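Local coordinates for VWFA domain-containing protein (Bacteroides thetaiotaomicron, PDB 3IBS) that is of unknown function but carries a von Willebrand factor type A domain that binds magnesium, within a protein predicted to be anchored in the cell membrane, at residues I41-M55 against L66-L79. Sequence-based numbering, arbitrary orientation. Where two conformers were deposited one is given.
Sequences ISRLVDELDNDKVGM and LPITSDYISAKMFL
Tyr72, at the start of helix 72-79, reaches across to the loop that follows helix 41-46, where its OH donates a very short hydrogen bond to Asp51 O (2.5 Å). Asp49 O and Asp51 O lie at the ring edge, near its plane, while Leu48 CB comes in obliquely to 3.8 Å from CZ. A phenylalanine in place of Tyr72 would probably leave Asp51 O without this donor and the loop less firmly tied to the helix. The second polar link joins the helices: Lys76, its chain bent at chi3 (111°), brings NZ to 2.5 Å from Asp46 OD1, a salt bridge that uses the syn lone pair of the carboxylate. In the antiparallel hairpin, Val53 and Thr69 exchange two backbone hydrogen bonds, as do Met55 and Leu66, and the register slips by one residue between these pairs, a beta bulge. This hairpin supplies the edge strand of the von Willebrand factor A sheet, an alpha/beta Rossmann-like fold; the axes of helices 41-46 and 72-79 run antiparallel, at closest 10.2 Å apart, over one face of it. Among apolar contacts, Val45 CG1 abuts Tyr72 CB at 3.6 Å, and Val53 CG1, from the strand, meets Ala75 CB. Leu79, with CG anti to the backbone N (chi1 -172°), packs CD1 tightly on the selenomethionine methyl of Met55 and 3.9 Å from Ile41 CG2, while CD2 rests 3.8 Å from Ser42 CB.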
loop_
_atom_site.group_PDB
_atom_site.type_symbol
_atom_site.label_atom_id
_atom_site.label_comp_id
_atom_site.label_asym_id
_atom_site.label_seq_id
_atom_site.Cartn_x
_atom_site.Cartn_y
_atom_site.Cartn_z
ATOM N N ILE A 41 -1.556 -22.679 10.576
ATOM C CA ILE A 41 -2.247 -23.414 11.642
ATOM C C ILE A 41 -2.854 -24.729 11.125
ATOM O O ILE A 41 -2.790 -25.764 11.780
ATOM C CB ILE A 41 -3.340 -22.558 12.297
ATOM C CG1 ILE A 41 -2.702 -21.379 13.071
ATOM C CG2 ILE A 41 -4.217 -23.425 13.245
ATOM C CD1 ILE A 41 -3.694 -20.228 13.320
ATOM N N SER A 42 -3.460 -24.653 9.950
ATOM C CA SER A 42 -4.028 -25.825 9.307
ATOM C C SER A 42 -2.953 -26.897 9.136
ATOM O O SER A 42 -3.197 -28.061 9.429
ATOM C CB SER A 42 -4.684 -25.453 7.971
ATOM O OG SER A 42 -5.254 -26.605 7.378
ATOM N N ARG A 43 -1.753 -26.503 8.729
ATOM C CA ARG A 43 -0.670 -27.476 8.540
ATOM C C ARG A 43 -0.092 -27.968 9.881
ATOM O O ARG A 43 0.294 -29.128 10.010
ATOM C CB ARG A 43 0.430 -26.901 7.613
ATOM C CG ARG A 43 -0.037 -26.735 6.156
ATOM C CD ARG A 43 0.812 -25.731 5.336
ATOM N NE ARG A 43 0.462 -25.797 3.912
ATOM C CZ ARG A 43 -0.638 -25.273 3.368
ATOM N NH1 ARG A 43 -1.526 -24.616 4.123
ATOM N NH2 ARG A 43 -0.855 -25.392 2.058
ATOM N N LEU A 44 -0.066 -27.086 10.879
ATOM C CA LEU A 44 0.292 -27.459 12.225
ATOM C C LEU A 44 -0.652 -28.582 12.732
ATOM O O LEU A 44 -0.194 -29.603 13.249
ATOM C CB LEU A 44 0.236 -26.216 13.130
ATOM C CG LEU A 44 0.634 -26.324 14.606
ATOM C CD1 LEU A 44 1.013 -24.929 15.180
ATOM C CD2 LEU A 44 -0.481 -26.991 15.425
ATOM N N VAL A 45 -1.956 -28.397 12.554
ATOM C CA VAL A 45 -2.957 -29.397 12.991
ATOM C C VAL A 45 -2.797 -30.756 12.266
ATOM O O VAL A 45 -2.941 -31.816 12.894
ATOM C CB VAL A 45 -4.412 -28.841 12.832
ATOM C CG1 VAL A 45 -5.478 -29.899 13.134
ATOM C CG2 VAL A 45 -4.622 -27.648 13.731
ATOM N N ASP A 46 -2.475 -30.727 10.966
ATOM C CA ASP A 46 -2.202 -31.953 10.201
ATOM C C ASP A 46 -1.044 -32.749 10.783
ATOM O O ASP A 46 -0.967 -33.941 10.563
ATOM C CB ASP A 46 -1.858 -31.646 8.738
ATOM C CG ASP A 46 -3.048 -31.136 7.941
ATOM O OD1 ASP A 46 -4.194 -31.370 8.345
ATOM O OD2 ASP A 46 -2.823 -30.500 6.893
ATOM N N GLU A 47 -0.130 -32.087 11.485
ATOM C CA GLU A 47 1.038 -32.778 12.052
ATOM C C GLU A 47 0.773 -33.340 13.456
ATOM O O GLU A 47 1.584 -34.092 13.981
ATOM C CB GLU A 47 2.266 -31.857 12.080
ATOM C CG GLU A 47 2.812 -31.490 10.692
ATOM C CD GLU A 47 3.133 -32.711 9.829
ATOM O OE1 GLU A 47 3.751 -33.675 10.333
ATOM O OE2 GLU A 47 2.745 -32.713 8.639
ATOM N N LEU A 48 -0.359 -32.970 14.055
ATOM C CA LEU A 48 -0.708 -33.468 15.381
ATOM C C LEU A 48 -1.119 -34.932 15.273
ATOM O O LEU A 48 -1.657 -35.357 14.247
ATOM C CB LEU A 48 -1.838 -32.648 16.009
ATOM C CG LEU A 48 -1.644 -31.146 16.248
ATOM C CD1 LEU A 48 -2.885 -30.594 16.943
ATOM C CD2 LEU A 48 -0.388 -30.813 17.050
ATOM N N ASP A 49 -0.859 -35.700 16.323
ATOM C CA ASP A 49 -1.246 -37.103 16.312
ATOM C C ASP A 49 -2.207 -37.471 17.444
ATOM O O ASP A 49 -3.413 -37.542 17.221
ATOM C CB ASP A 49 -0.016 -38.014 16.294
ATOM C CG ASP A 49 -0.376 -39.476 16.088
ATOM O OD1 ASP A 49 -1.470 -39.765 15.545
ATOM O OD2 ASP A 49 0.445 -40.341 16.466
ATOM N N ASN A 50 -1.697 -37.704 18.649
ATOM C CA ASN A 50 -2.590 -38.053 19.770
ATOM C C ASN A 50 -2.968 -36.809 20.575
ATOM O O ASN A 50 -3.257 -36.896 21.766
ATOM C CB ASN A 50 -1.916 -39.106 20.666
ATOM C CG ASN A 50 -2.875 -39.742 21.684
ATOM O OD1 ASN A 50 -4.104 -39.586 21.602
ATOM N ND2 ASN A 50 -2.307 -40.468 22.651
ATOM N N ASP A 51 -3.001 -35.651 19.918
ATOM C CA ASP A 51 -2.898 -34.383 20.641
ATOM C C ASP A 51 -4.195 -33.594 20.706
ATOM O O ASP A 51 -5.144 -33.869 19.972
ATOM C CB ASP A 51 -1.809 -33.506 20.011
ATOM C CG ASP A 51 -0.490 -34.251 19.809
ATOM O OD1 ASP A 51 0.015 -34.843 20.772
ATOM O OD2 ASP A 51 0.047 -34.229 18.684
ATOM N N LYS A 52 -4.229 -32.596 21.576
ATOM C CA LYS A 52 -5.377 -31.703 21.619
ATOM C C LYS A 52 -4.984 -30.288 21.232
ATOM O O LYS A 52 -3.859 -29.821 21.522
ATOM C CB LYS A 52 -6.041 -31.719 22.992
ATOM C CG LYS A 52 -6.496 -33.094 23.438
ATOM C CD LYS A 52 -7.132 -33.007 24.799
ATOM C CE LYS A 52 -7.719 -34.337 25.214
ATOM N NZ LYS A 52 -6.627 -35.306 25.509
ATOM N N VAL A 53 -5.923 -29.615 20.588
ATOM C CA VAL A 53 -5.702 -28.287 20.087
ATOM C C VAL A 53 -6.871 -27.408 20.461
ATOM O O VAL A 53 -8.029 -27.845 20.426
ATOM C CB VAL A 53 -5.433 -28.282 18.535
ATOM C CG1 VAL A 53 -6.636 -28.770 17.708
ATOM C CG2 VAL A 53 -5.000 -26.909 18.074
ATOM N N GLY A 54 -6.551 -26.169 20.830
ATOM C CA GLY A 54 -7.566 -25.149 21.096
ATOM C C GLY A 54 -7.150 -23.855 20.425
ATOM O O GLY A 54 -5.999 -23.712 20.004
HETATM N N MSE A 55 -8.078 -22.921 20.297
HETATM C CA MSE A 55 -7.763 -21.643 19.657
HETATM C C MSE A 55 -8.453 -20.484 20.347
HETATM O O MSE A 55 -9.637 -20.572 20.738
HETATM C CB MSE A 55 -8.183 -21.638 18.181
HETATM C CG MSE A 55 -7.580 -22.772 17.340
HETATM SE SE MSE A 55 -8.258 -22.685 15.485
HETATM C CE MSE A 55 -7.314 -21.044 15.133
ATOM N N LEU A 66 -11.984 -21.943 19.723
ATOM C CA LEU A 66 -12.094 -23.397 19.713
ATOM C C LEU A 66 -11.644 -23.949 21.069
ATOM O O LEU A 66 -10.489 -23.793 21.440
ATOM C CB LEU A 66 -11.252 -23.987 18.575
ATOM C CG LEU A 66 -11.172 -25.518 18.481
ATOM C CD1 LEU A 66 -12.467 -26.110 17.860
ATOM C CD2 LEU A 66 -9.940 -25.927 17.696
ATOM N N PRO A 67 -12.567 -24.585 21.821
ATOM C CA PRO A 67 -12.192 -25.247 23.073
ATOM C C PRO A 67 -11.311 -26.430 22.744
ATOM O O PRO A 67 -11.437 -27.028 21.651
ATOM C CB PRO A 67 -13.546 -25.701 23.677
ATOM C CG PRO A 67 -14.566 -24.791 23.020
ATOM C CD PRO A 67 -14.023 -24.643 21.591
ATOM N N ILE A 68 -10.385 -26.720 23.655
ATOM C CA ILE A 68 -9.370 -27.742 23.448
ATOM C C ILE A 68 -10.011 -29.078 23.049
ATOM O O ILE A 68 -10.935 -29.557 23.716
ATOM C CB ILE A 68 -8.460 -27.871 24.702
ATOM C CG1 ILE A 68 -7.293 -28.809 24.414
ATOM C CG2 ILE A 68 -9.250 -28.338 25.949
ATOM C CD1 ILE A 68 -5.946 -28.308 24.945
ATOM N N THR A 69 -9.534 -29.667 21.956
ATOM C CA THR A 69 -10.222 -30.808 21.353
ATOM C C THR A 69 -9.252 -31.685 20.562
ATOM O O THR A 69 -8.225 -31.208 20.063
ATOM C CB THR A 69 -11.419 -30.348 20.438
ATOM O OG1 THR A 69 -12.196 -31.488 20.006
ATOM C CG2 THR A 69 -10.928 -29.521 19.198
ATOM N N SER A 70 -9.590 -32.966 20.446
ATOM C CA SER A 70 -8.862 -33.873 19.574
ATOM C C SER A 70 -9.551 -33.955 18.201
ATOM O O SER A 70 -9.108 -34.684 17.322
ATOM C CB SER A 70 -8.748 -35.279 20.228
ATOM O OG SER A 70 -10.038 -35.794 20.523
ATOM N N ASP A 71 -10.634 -33.194 18.021
ATOM C CA ASP A 71 -11.414 -33.249 16.782
ATOM C C ASP A 71 -10.788 -32.308 15.736
ATOM O O ASP A 71 -11.132 -31.108 15.685
ATOM C CB ASP A 71 -12.871 -32.852 17.049
ATOM C CG ASP A 71 -13.757 -32.957 15.805
ATOM O OD1 ASP A 71 -13.235 -33.194 14.694
ATOM O OD2 ASP A 71 -14.999 -32.790 15.946
ATOM N N TYR A 72 -9.877 -32.843 14.917
ATOM C CA TYR A 72 -9.095 -31.986 13.990
ATOM C C TYR A 72 -9.905 -31.516 12.797
ATOM O O TYR A 72 -9.663 -30.430 12.273
ATOM C CB TYR A 72 -7.811 -32.669 13.513
ATOM C CG TYR A 72 -6.917 -33.151 14.629
ATOM C CD1 TYR A 72 -6.856 -32.479 15.866
ATOM C CD2 TYR A 72 -6.125 -34.273 14.451
ATOM C CE1 TYR A 72 -6.048 -32.936 16.893
ATOM C CE2 TYR A 72 -5.306 -34.731 15.464
ATOM C CZ TYR A 72 -5.274 -34.061 16.687
ATOM O OH TYR A 72 -4.443 -34.538 17.670
ATOM N N ILE A 73 -10.867 -32.332 12.375
ATOM C CA ILE A 73 -11.797 -31.938 11.323
ATOM C C ILE A 73 -12.543 -30.664 11.716
ATOM O O ILE A 73 -12.566 -29.699 10.953
ATOM C CB ILE A 73 -12.799 -33.075 10.976
ATOM C CG1 ILE A 73 -12.057 -34.371 10.592
ATOM C CG2 ILE A 73 -13.782 -32.640 9.890
ATOM C CD1 ILE A 73 -11.238 -34.290 9.343
ATOM N N SER A 74 -13.118 -30.643 12.917
ATOM C CA SER A 74 -13.811 -29.446 13.393
ATOM C C SER A 74 -12.848 -28.286 13.624
ATOM O O SER A 74 -13.199 -27.150 13.379
ATOM C CB SER A 74 -14.586 -29.718 14.679
ATOM O OG SER A 74 -15.667 -30.597 14.417
ATOM N N ALA A 75 -11.645 -28.581 14.102
ATOM C CA ALA A 75 -10.639 -27.559 14.351
ATOM C C ALA A 75 -10.369 -26.749 13.079
ATOM O O ALA A 75 -10.346 -25.525 13.111
ATOM C CB ALA A 75 -9.344 -28.204 14.860
ATOM N N LYS A 76 -10.177 -27.451 11.966
ATOM C CA LYS A 76 -9.971 -26.810 10.670
ATOM C C LYS A 76 -11.175 -25.984 10.187
ATOM O O LYS A 76 -10.994 -24.916 9.602
ATOM C CB LYS A 76 -9.524 -27.848 9.631
ATOM C CG LYS A 76 -8.103 -28.327 9.932
ATOM C CD LYS A 76 -7.685 -29.547 9.127
ATOM C CE LYS A 76 -6.627 -29.182 8.144
ATOM N NZ LYS A 76 -6.263 -30.339 7.283
HETATM N N MSE A 77 -12.395 -26.448 10.441
HETATM C CA MSE A 77 -13.547 -25.663 10.003
HETATM C C MSE A 77 -13.816 -24.435 10.908
HETATM O O MSE A 77 -14.371 -23.441 10.444
HETATM C CB MSE A 77 -14.785 -26.544 9.783
HETATM C CG MSE A 77 -15.597 -26.830 11.001
HETATM SE SE MSE A 77 -16.940 -25.455 11.301
HETATM C CE MSE A 77 -18.233 -26.543 12.295
ATOM N N PHE A 78 -13.401 -24.504 12.177
ATOM C CA PHE A 78 -13.430 -23.325 13.074
ATOM C C PHE A 78 -12.391 -22.269 12.662
ATOM O O PHE A 78 -12.575 -21.068 12.845
ATOM C CB PHE A 78 -13.193 -23.754 14.531
ATOM C CG PHE A 78 -14.460 -24.195 15.238
ATOM C CD1 PHE A 78 -15.209 -25.281 14.768
ATOM C CD2 PHE A 78 -14.912 -23.521 16.359
ATOM C CE1 PHE A 78 -16.397 -25.694 15.416
ATOM C CE2 PHE A 78 -16.087 -23.923 17.001
ATOM C CZ PHE A 78 -16.832 -25.003 16.511
ATOM N N LEU A 79 -11.303 -22.752 12.089
ATOM C CA LEU A 79 -10.238 -21.907 11.586
ATOM C C LEU A 79 -10.765 -21.044 10.454
ATOM O O LEU A 79 -10.546 -19.840 10.434
ATOM C CB LEU A 79 -9.097 -22.803 11.088
ATOM C CG LEU A 79 -7.759 -22.243 10.666
ATOM C CD1 LEU A 79 -7.144 -21.374 11.760
ATOM C CD2 LEU A 79 -6.848 -23.402 10.299
#